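PDB 4K2I: NTD biosynthesis operon protein NtdA from Bacillus subtilis subsp. subtilis, which catalyses the pyridoxal phosphate-dependent, reversible transamination of 3-dehydro-glucose 6-phosphate with glutamate to kanosamine 6-phosphate, a step of antibiotic biosynthesis. Local coordinates for residues 62-67 and 422-427; 131-136 and 291-296; 144-149 and 194-199. All blocks are in the same frame, centred on the assembly; numbering follows the deposited sequence.

Contact 1 (62-67 and 422-427); sequences KNREIS and TLEEQD
The Arg64 guanidinium presents its edge to Glu424 OE2 and Thr422 OG1, which both lie in its plane, while Ile66 CG1 sits over the rim of one face, 4.1 Å above the plane. Two nitrogens grip Glu424 side-on and converge on one oxygen: Arg64 NE reaches Glu424 OE2 at 2.9 Å on the anti lone pair, and Arg64 NH2 meets the same OE2 at 3.1 Å from the anti side, 30° out of the carboxylate plane. The carboxylate is turned 76° from the guanidinium, so this salt bridge is not the coplanar, two-oxygen kind. Arg64 NH2 also makes a weak bond to Thr422 OG1. The partner helix starts here with a capping box: Thr422, the N-cap, accepts from Glu425 N through OG1, and Glu425 OE1 takes both Thr422 N and Thr422 OG1, the latter at 2.6 Å. Arg76 forms a further salt bridge to that OE1. Thus a loop of the N-terminal region is held to the first turn of helix 423-438 in the aminotransferase part. Beside the charged group, Ile66 CD1 packs on the helix backbone, 3.3 Å from Glu425 N, and lies 3.4 Å from Glu424 CG. Glu424 CG stands between the backbone N and the carbonyl carbon (chi1 62°), and the chain then bends at chi2; its OE1 accepts from Gln61 N. A water bridges Lys62 O and Asp427 OD2.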
loop_
_atom_site.group_PDB
_atom_site.type_symbol
_atom_site.label_atom_id
_atom_site.label_comp_id
_atom_site.label_asym_id
_atom_site.label_seq_id
_atom_site.Cartn_x
_atom_site.Cartn_y
_atom_site.Cartn_z
ATOM N N LYS B 62 -41.466 5.173 -1.781
ATOM C CA LYS B 62 -42.011 4.765 -0.489
ATOM C C LYS B 62 -42.721 3.399 -0.577
ATOM O O LYS B 62 -42.740 2.632 0.382
ATOM C CB LYS B 62 -42.958 5.854 0.039
ATOM C CG LYS B 62 -44.129 5.328 0.841
ATOM C CD LYS B 62 -45.331 6.263 0.786
ATOM C CE LYS B 62 -45.167 7.443 1.729
ATOM N NZ LYS B 62 -46.395 8.281 1.743
ATOM N N ASN B 63 -43.279 3.091 -1.741
ATOM C CA ASN B 63 -44.053 1.855 -1.911
ATOM C C ASN B 63 -43.246 0.622 -2.334
ATOM O O ASN B 63 -43.821 -0.429 -2.610
ATOM C CB ASN B 63 -45.192 2.069 -2.912
ATOM C CG ASN B 63 -44.691 2.563 -4.264
ATOM O OD1 ASN B 63 -43.803 3.423 -4.341
ATOM N ND2 ASN B 63 -45.267 2.031 -5.339
ATOM N N ARG B 64 -41.926 0.750 -2.411
ATOM C CA ARG B 64 -41.095 -0.408 -2.735
ATOM C C ARG B 64 -40.914 -1.265 -1.475
ATOM O O ARG B 64 -40.421 -0.787 -0.451
ATOM C CB ARG B 64 -39.744 0.032 -3.312
ATOM C CG ARG B 64 -38.851 -1.098 -3.768
ATOM C CD ARG B 64 -37.556 -0.584 -4.393
ATOM N NE ARG B 64 -36.659 0.056 -3.431
ATOM C CZ ARG B 64 -35.695 -0.569 -2.755
ATOM N NH1 ARG B 64 -35.495 -1.876 -2.912
ATOM N NH2 ARG B 64 -34.925 0.118 -1.908
ATOM N N GLU B 65 -41.330 -2.526 -1.547
ATOM C CA GLU B 65 -41.293 -3.380 -0.376
ATOM C C GLU B 65 -39.862 -3.661 0.047
ATOM O O GLU B 65 -39.000 -3.938 -0.776
ATOM C CB GLU B 65 -42.043 -4.694 -0.606
ATOM C CG GLU B 65 -42.274 -5.450 0.697
ATOM C CD GLU B 65 -42.925 -6.816 0.505
ATOM O OE1 GLU B 65 -43.736 -7.188 1.378
ATOM O OE2 GLU B 65 -42.614 -7.516 -0.495
ATOM N N ILE B 66 -39.611 -3.562 1.341
ATOM C CA ILE B 66 -38.282 -3.836 1.852
ATOM C C ILE B 66 -38.318 -4.883 2.943
ATOM O O ILE B 66 -38.979 -4.703 3.963
ATOM C CB ILE B 66 -37.633 -2.555 2.342
ATOM C CG1 ILE B 66 -37.301 -1.702 1.123
ATOM C CG2 ILE B 66 -36.361 -2.843 3.154
ATOM C CD1 ILE B 66 -36.962 -0.375 1.482
ATOM N N SER B 67 -37.607 -5.982 2.710
ATOM C CA SER B 67 -37.557 -7.086 3.671
ATOM C C SER B 67 -36.217 -7.190 4.414
ATOM O O SER B 67 -36.161 -7.720 5.521
ATOM C CB SER B 67 -37.856 -8.398 2.959
ATOM O OG SER B 67 -36.855 -8.665 1.999
ATOM N N THR B 422 -31.226 4.134 0.425
ATOM C CA THR B 422 -32.528 4.673 0.015
ATOM C C THR B 422 -33.364 5.177 1.193
ATOM O O THR B 422 -33.236 4.694 2.323
ATOM C CB THR B 422 -33.357 3.676 -0.824
ATOM O OG1 THR B 422 -33.710 2.538 -0.029
ATOM C CG2 THR B 422 -32.578 3.236 -2.078
ATOM N N LEU B 423 -34.214 6.160 0.925
ATOM C CA LEU B 423 -35.100 6.686 1.949
ATOM C C LEU B 423 -36.120 5.638 2.378
ATOM O O LEU B 423 -36.518 5.611 3.527
ATOM C CB LEU B 423 -35.798 7.966 1.476
ATOM C CG LEU B 423 -34.860 9.103 1.080
ATOM C CD1 LEU B 423 -35.636 10.394 0.867
ATOM C CD2 LEU B 423 -33.777 9.316 2.128
ATOM N N GLU B 424 -36.545 4.767 1.467
ATOM C CA GLU B 424 -37.477 3.709 1.868
ATOM C C GLU B 424 -36.823 2.629 2.761
ATOM O O GLU B 424 -37.485 2.047 3.624
ATOM C CB GLU B 424 -38.233 3.101 0.675
ATOM C CG GLU B 424 -37.386 2.403 -0.375
ATOM C CD GLU B 424 -36.839 3.337 -1.434
ATOM O OE1 GLU B 424 -36.910 4.580 -1.257
ATOM O OE2 GLU B 424 -36.340 2.816 -2.451
ATOM N N GLU B 425 -35.535 2.353 2.569
ATOM C CA GLU B 425 -34.826 1.507 3.540
ATOM C C GLU B 425 -34.764 2.210 4.890
ATOM O O GLU B 425 -34.981 1.598 5.938
ATOM C CB GLU B 425 -33.408 1.192 3.082
ATOM C CG GLU B 425 -33.301 0.153 1.991
ATOM C CD GLU B 425 -31.933 0.186 1.328
ATOM O OE1 GLU B 425 -31.643 1.182 0.625
ATOM O OE2 GLU B 425 -31.148 -0.769 1.523
ATOM N N GLN B 426 -34.472 3.506 4.856
ATOM C CA GLN B 426 -34.389 4.266 6.083
ATOM C C GLN B 426 -35.715 4.247 6.844
ATOM O O GLN B 426 -35.716 4.127 8.072
ATOM C CB GLN B 426 -33.935 5.702 5.817
ATOM C CG GLN B 426 -33.664 6.472 7.097
ATOM C CD GLN B 426 -33.229 7.891 6.826
ATOM O OE1 GLN B 426 -33.851 8.596 6.027
ATOM N NE2 GLN B 426 -32.143 8.316 7.476
ATOM N N ASP B 427 -36.833 4.372 6.124
ATOM C CA ASP B 427 -38.153 4.250 6.751
ATOM C C ASP B 427 -38.250 2.961 7.560
ATOM O O ASP B 427 -38.641 2.975 8.737
ATOM C CB ASP B 427 -39.279 4.293 5.710
ATOM C CG ASP B 427 -39.402 5.650 5.036
ATOM O OD1 ASP B 427 -38.859 6.642 5.568
ATOM O OD2 ASP B 427 -40.052 5.727 3.978
HETATM O O HOH W 1 -41.558 3.462 3.122
#

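Contact 2 (131-136 and 291-296). With PMP (4'-deoxy-4'-aminopyridoxal-5'-phosphate), chain C.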
loop_
_atom_site.group_PDB
_atom_site.type_symbol
_atom_site.label_atom_id
_atom_site.label_comp_id
_atom_site.label_asym_id
_atom_site.label_seq_id
_atom_site.Cartn_x
_atom_site.Cartn_y
_atom_site.Cartn_z
ATOM N N ILE B 131 -0.516 8.451 9.529
ATOM C CA ILE B 131 -0.308 8.667 10.955
ATOM C C ILE B 131 1.104 8.278 11.396
ATOM O O ILE B 131 1.781 9.061 12.052
ATOM C CB ILE B 131 -1.349 7.893 11.791
ATOM C CG1 ILE B 131 -2.754 8.223 11.294
ATOM C CG2 ILE B 131 -1.197 8.244 13.269
ATOM C CD1 ILE B 131 -3.855 7.429 11.955
ATOM N N MET B 132 1.541 7.073 11.016
ATOM C CA MET B 132 2.845 6.544 11.420
ATOM C C MET B 132 3.993 7.422 10.934
ATOM O O MET B 132 4.887 7.770 11.688
ATOM C CB MET B 132 3.020 5.107 10.900
ATOM C CG MET B 132 4.330 4.447 11.310
ATOM S SD MET B 132 4.556 2.798 10.586
ATOM C CE MET B 132 2.892 2.132 10.754
ATOM N N ILE B 133 3.956 7.788 9.665
ATOM C CA ILE B 133 4.951 8.687 9.094
ATOM C C ILE B 133 4.865 10.091 9.701
ATOM O O ILE B 133 5.888 10.735 9.953
ATOM C CB ILE B 133 4.773 8.742 7.564
ATOM C CG1 ILE B 133 5.235 7.412 6.961
ATOM C CG2 ILE B 133 5.522 9.922 6.951
ATOM C CD1 ILE B 133 4.798 7.210 5.484
ATOM N N GLY B 134 3.646 10.555 9.966
ATOM C CA GLY B 134 3.455 11.863 10.580
ATOM C C GLY B 134 4.102 11.993 11.954
ATOM O O GLY B 134 4.770 12.986 12.244
ATOM N N LEU B 135 3.895 10.991 12.805
ATOM C CA LEU B 135 4.512 10.964 14.130
ATOM C C LEU B 135 6.039 11.003 14.028
ATOM O O LEU B 135 6.695 11.777 14.717
ATOM C CB LEU B 135 4.066 9.720 14.899
ATOM C CG LEU B 135 2.615 9.742 15.392
ATOM C CD1 LEU B 135 2.173 8.358 15.809
ATOM C CD2 LEU B 135 2.444 10.741 16.552
ATOM N N LEU B 136 6.593 10.184 13.141
ATOM C CA LEU B 136 8.031 10.129 12.956
ATOM C C LEU B 136 8.595 11.438 12.403
ATOM O O LEU B 136 9.651 11.886 12.827
ATOM C CB LEU B 136 8.401 8.965 12.032
ATOM C CG LEU B 136 8.139 7.583 12.631
ATOM C CD1 LEU B 136 8.184 6.520 11.555
ATOM C CD2 LEU B 136 9.146 7.266 13.773
ATOM N N PHE B 291 16.370 5.771 7.824
ATOM C CA PHE B 291 15.546 4.854 7.039
ATOM C C PHE B 291 14.215 5.468 6.657
ATOM O O PHE B 291 13.821 6.516 7.172
ATOM C CB PHE B 291 15.254 3.577 7.826
ATOM C CG PHE B 291 14.385 3.804 9.025
ATOM C CD1 PHE B 291 13.009 3.641 8.947
ATOM C CD2 PHE B 291 14.946 4.210 10.237
ATOM C CE1 PHE B 291 12.208 3.864 10.047
ATOM C CE2 PHE B 291 14.153 4.431 11.340
ATOM C CZ PHE B 291 12.774 4.254 11.243
ATOM N N GLY B 292 13.497 4.769 5.789
ATOM C CA GLY B 292 12.147 5.156 5.437
ATOM C C GLY B 292 11.357 3.955 4.964
ATOM O O GLY B 292 11.849 2.822 4.983
ATOM N N PHE B 293 10.131 4.206 4.526
ATOM C CA PHE B 293 9.238 3.143 4.129
ATOM C C PHE B 293 8.998 3.201 2.627
ATOM O O PHE B 293 9.599 4.011 1.922
ATOM C CB PHE B 293 7.913 3.263 4.885
ATOM C CG PHE B 293 8.061 3.259 6.387
ATOM C CD1 PHE B 293 8.104 2.068 7.092
ATOM C CD2 PHE B 293 8.143 4.452 7.096
ATOM C CE1 PHE B 293 8.237 2.060 8.484
ATOM C CE2 PHE B 293 8.282 4.455 8.482
ATOM C CZ PHE B 293 8.326 3.260 9.178
ATOM N N ASN B 294 8.129 2.323 2.143
ATOM C CA ASN B 294 7.684 2.363 0.768
ATOM C C ASN B 294 6.203 2.645 0.835
ATOM O O ASN B 294 5.373 1.748 0.635
ATOM C CB ASN B 294 7.952 1.034 0.071
ATOM C CG ASN B 294 7.669 1.095 -1.414
ATOM O OD1 ASN B 294 7.407 2.166 -1.956
ATOM N ND2 ASN B 294 7.722 -0.051 -2.082
ATOM N N SER B 295 5.869 3.893 1.138
ATOM C CA SER B 295 4.501 4.203 1.516
ATOM C C SER B 295 3.863 5.402 0.835
ATOM O O SER B 295 2.973 6.014 1.413
ATOM C CB SER B 295 4.395 4.367 3.025
ATOM O OG SER B 295 4.653 3.135 3.665
ATOM N N LYS B 296 4.295 5.727 -0.383
ATOM C CA LYS B 296 3.568 6.698 -1.203
ATOM C C LYS B 296 2.303 6.048 -1.790
ATOM O O LYS B 296 2.260 4.838 -1.994
ATOM C CB LYS B 296 4.448 7.213 -2.350
ATOM C CG LYS B 296 5.744 7.901 -1.921
ATOM C CD LYS B 296 6.554 8.311 -3.143
ATOM C CE LYS B 296 5.885 9.466 -3.888
ATOM N NZ LYS B 296 6.461 9.669 -5.250
HETATM N N1 PMP C . 14.553 -5.827 -2.472
HETATM C C2 PMP C . 15.053 -5.615 -3.745
HETATM C C2A PMP C . 16.325 -6.302 -4.188
HETATM C C3 PMP C . 14.364 -4.763 -4.626
HETATM O O3 PMP C . 14.851 -4.544 -5.889
HETATM C C4 PMP C . 13.192 -4.139 -4.217
HETATM C C4A PMP C . 12.451 -3.201 -5.180
HETATM N N4A PMP C . 13.364 -2.499 -6.088
HETATM C C5 PMP C . 12.713 -4.370 -2.919
HETATM C C6 PMP C . 13.407 -5.213 -2.062
HETATM C C5A PMP C . 11.454 -3.716 -2.413
HETATM O O4P PMP C . 10.328 -4.152 -3.132
HETATM P P PMP C . 9.004 -3.226 -3.227
HETATM O O1P PMP C . 8.707 -2.574 -1.902
HETATM O O2P PMP C . 7.842 -4.084 -3.721
HETATM O O3P PMP C . 9.338 -2.090 -4.210
#
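Residues 131-136 of helix 127-137 face an irregular chain, 291-296, whose backbone stays well off them: the nearest CA pair, Ile133 and Phe293, is 8.6 Å apart, and side chains fill the interval. Phe293 carries the contact. Leu136 CD1 meets the ring at its edge, in plane, 3.7 Å from Phe293 CE2. Met132 comes in crosswise in a Met-aromatic contact, SD lying 4.6 Å from the Phe293 ring centroid and 33° off the ring normal, an oblique approach; its CG is anti to the backbone N (chi1 -178°), which extends the chain toward the ring before it bends at the terminal methyl. Ile133 slides past Phe293 in the opposite direction, with CG1 4.2 Å from Phe293 CD2, and its CD1 goes on to Ser295 CB at 3.8 Å. Asn294 points away from the helix and gives ND2 to PMP O1P at 2.7 Å. This cofactor is also hydrogen-bonded to Ser244, Thr128 and Lys249 of the second subunit, so the site is built across the homodimer interface. Phe293 also packs on Met132 of the second subunit. Within the chain, Phe274 at the end of helix 265-275 covers Ile133 and Leu136, helix 154-162 flanks Met132, and strand 220-224 backs Ile131 and Leu135.

Contact 3 (144-149 and 194-199)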
loop_
_atom_site.group_PDB
_atom_site.type_symbol
_atom_site.label_atom_id
_atom_site.label_comp_id
_atom_site.label_asym_id
_atom_site.label_seq_id
_atom_site.Cartn_x
_atom_site.Cartn_y
_atom_site.Cartn_z
ATOM N N ASP B 144 8.354 8.041 23.704
ATOM C CA ASP B 144 7.529 9.257 23.696
ATOM C C ASP B 144 6.059 8.912 23.905
ATOM O O ASP B 144 5.540 7.979 23.283
ATOM C CB ASP B 144 7.625 10.003 22.365
ATOM C CG ASP B 144 8.925 10.741 22.192
ATOM O OD1 ASP B 144 9.745 10.765 23.138
ATOM O OD2 ASP B 144 9.115 11.309 21.096
ATOM N N GLU B 145 5.385 9.679 24.757
ATOM C CA GLU B 145 3.970 9.452 25.020
ATOM C C GLU B 145 3.042 10.261 24.089
ATOM O O GLU B 145 3.292 11.432 23.773
ATOM C CB GLU B 145 3.648 9.685 26.508
ATOM C CG GLU B 145 4.284 8.632 27.427
ATOM C CD GLU B 145 4.139 8.927 28.924
ATOM O OE1 GLU B 145 3.556 9.966 29.304
ATOM O OE2 GLU B 145 4.621 8.102 29.729
ATOM N N VAL B 146 1.980 9.600 23.651
ATOM C CA VAL B 146 0.978 10.178 22.767
ATOM C C VAL B 146 -0.382 10.057 23.425
ATOM O O VAL B 146 -0.878 8.947 23.626
ATOM C CB VAL B 146 0.911 9.388 21.458
ATOM C CG1 VAL B 146 -0.225 9.913 20.560
ATOM C CG2 VAL B 146 2.251 9.433 20.757
ATOM N N ILE B 147 -0.980 11.189 23.770
ATOM C CA ILE B 147 -2.287 11.190 24.403
ATOM C C ILE B 147 -3.376 11.015 23.335
ATOM O O ILE B 147 -3.370 11.702 22.317
ATOM C CB ILE B 147 -2.509 12.502 25.236
ATOM C CG1 ILE B 147 -1.664 12.465 26.518
ATOM C CG2 ILE B 147 -3.974 12.664 25.597
ATOM C CD1 ILE B 147 -1.583 13.800 27.292
ATOM N N MET B 148 -4.302 10.094 23.566
ATOM C CA MET B 148 -5.294 9.731 22.550
ATOM C C MET B 148 -6.515 9.068 23.207
ATOM O O MET B 148 -6.452 8.688 24.373
ATOM C CB MET B 148 -4.653 8.794 21.508
ATOM C CG MET B 148 -4.079 7.500 22.081
ATOM S SD MET B 148 -3.301 6.439 20.843
ATOM C CE MET B 148 -4.713 5.932 19.871
ATOM N N PRO B 149 -7.639 8.944 22.470
ATOM C CA PRO B 149 -8.771 8.219 23.046
ATOM C C PRO B 149 -8.613 6.698 22.854
ATOM O O PRO B 149 -7.774 6.248 22.058
ATOM C CB PRO B 149 -9.953 8.736 22.231
ATOM C CG PRO B 149 -9.367 8.959 20.872
ATOM C CD PRO B 149 -7.944 9.444 21.115
ATOM N N PHE B 194 2.940 14.411 22.299
ATOM C CA PHE B 194 1.899 14.492 21.275
ATOM C C PHE B 194 0.496 14.410 21.837
ATOM O O PHE B 194 0.246 13.777 22.863
ATOM C CB PHE B 194 2.064 13.369 20.239
ATOM C CG PHE B 194 3.373 13.397 19.511
ATOM C CD1 PHE B 194 3.484 14.034 18.289
ATOM C CD2 PHE B 194 4.492 12.780 20.045
ATOM C CE1 PHE B 194 4.694 14.062 17.618
ATOM C CE2 PHE B 194 5.701 12.800 19.375
ATOM C CZ PHE B 194 5.805 13.443 18.162
ATOM N N ILE B 195 -0.427 15.049 21.143
ATOM C CA ILE B 195 -1.836 14.782 21.353
ATOM C C ILE B 195 -2.361 14.316 20.012
ATOM O O ILE B 195 -2.090 14.937 18.982
ATOM C CB ILE B 195 -2.607 16.030 21.776
ATOM C CG1 ILE B 195 -1.980 16.653 23.030
ATOM C CG2 ILE B 195 -4.068 15.674 22.010
ATOM C CD1 ILE B 195 -2.546 18.031 23.365
ATOM N N LEU B 196 -3.094 13.215 20.019
ATOM C CA LEU B 196 -3.601 12.646 18.780
ATOM C C LEU B 196 -5.113 12.474 18.891
ATOM O O LEU B 196 -5.601 11.416 19.264
ATOM C CB LEU B 196 -2.877 11.329 18.488
ATOM C CG LEU B 196 -3.374 10.285 17.484
ATOM C CD1 LEU B 196 -3.869 10.929 16.223
ATOM C CD2 LEU B 196 -2.278 9.265 17.175
ATOM N N PRO B 197 -5.861 13.543 18.606
ATOM C CA PRO B 197 -7.322 13.468 18.645
ATOM C C PRO B 197 -7.870 12.770 17.410
ATOM O O PRO B 197 -7.275 12.840 16.339
ATOM C CB PRO B 197 -7.750 14.946 18.636
ATOM C CG PRO B 197 -6.664 15.627 17.910
ATOM C CD PRO B 197 -5.386 14.899 18.283
ATOM N N VAL B 198 -9.022 12.133 17.563
ATOM C CA VAL B 198 -9.658 11.422 16.467
ATOM C C VAL B 198 -11.027 12.022 16.223
ATOM O O VAL B 198 -11.811 12.164 17.153
ATOM C CB VAL B 198 -9.867 9.940 16.825
ATOM C CG1 VAL B 198 -10.582 9.217 15.675
ATOM C CG2 VAL B 198 -8.531 9.294 17.159
ATOM N N HIS B 199 -11.323 12.360 14.972
ATOM C CA HIS B 199 -12.646 12.868 14.640
ATOM C C HIS B 199 -13.536 11.682 14.320
ATOM O O HIS B 199 -13.780 11.357 13.156
ATOM C CB HIS B 199 -12.570 13.881 13.497
ATOM C CG HIS B 199 -11.560 14.959 13.741
ATOM N ND1 HIS B 199 -11.395 15.550 14.976
ATOM C CD2 HIS B 199 -10.636 15.519 12.926
ATOM C CE1 HIS B 199 -10.420 16.439 14.911
ATOM N NE2 HIS B 199 -9.946 16.444 13.677
#
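Ile147 O takes the shortest polar bond between the two segments, from Leu196 N at 2.8 Å, with the donor almost in line with the carbonyl (C=O...N angle 175°). The same oxygen also receives a CA-H...O contact from Ile195 CA. One step back, Ile147 N donates to Phe194 O at 3.0 Å, well above the carbonyl plane, and a weak bond joins Phe194 N to Glu145 O. Ile147 thus bonds through its N-H to Phe194 and through its carbonyl to Leu196, the residues flanking its partner Ile195, which is the parallel pattern; Val146 lies beside Phe194 in the same register.

On the face carrying Val146 and Phe194, the two methyls of Val146 divide the work: CG1, anti to the backbone N (chi1 175°), packs on Leu196 CB at 3.7 Å, whereas CG2 lies 4.0 Å from Phe194 CB and approaches the ring obliquely. Asp144 OD2 stands at the edge of that ring, near its plane, with the carboxylate tilted 40° from it; its strong partners are Asn141 N and Lys193 NZ. Val160 of helix 154-162 covers Val146 and Leu196. The opposite face bears Ile147 and Ile195, the latter packed on Ile210 and Ala214 of helix 207-217.

Beyond the bridges, Pro149 continues the contact: CD lies 3.6 Å from Leu196 O, and CG touches Val198 CG2 at 3.8 Å. The side chain of Val198 comes within about 4 Å of a second PMP, a different molecule from the one bonded to Asn294, and lies about 6 Å from that of Gln227, which binds the cofactor. Strands 145-148 and 192-195 are neighbours in the mostly parallel, seven-stranded sheet, flanked by helices, of the fold-type I PLP-dependent aminotransferases, and the chain leaving them leads to the cofactor pocket.

Contact 1 joins residues far apart along the chain and encloses the other two: 131-136 comes first, then both segments of contact 3, then 291-296. Contacts 2 and 3 have centres about 17 Å apart and touch, Leu135 CD2 packing on Phe194 CD1 at 3.9 Å; helix 127-137 is followed in the chain by strand 145-148 and packs on the sheet that holds contact 3. Contact 2 reaches, through Asn294, a PMP bound largely by the second subunit; contact 3 lies by another PMP, near Val198. Contact 1 lies across the chain's centre, its own centre about 45 and 41 Å from those of contacts 2 and 3, joining the N-terminal region to helix 423-438, away from the annotated sites.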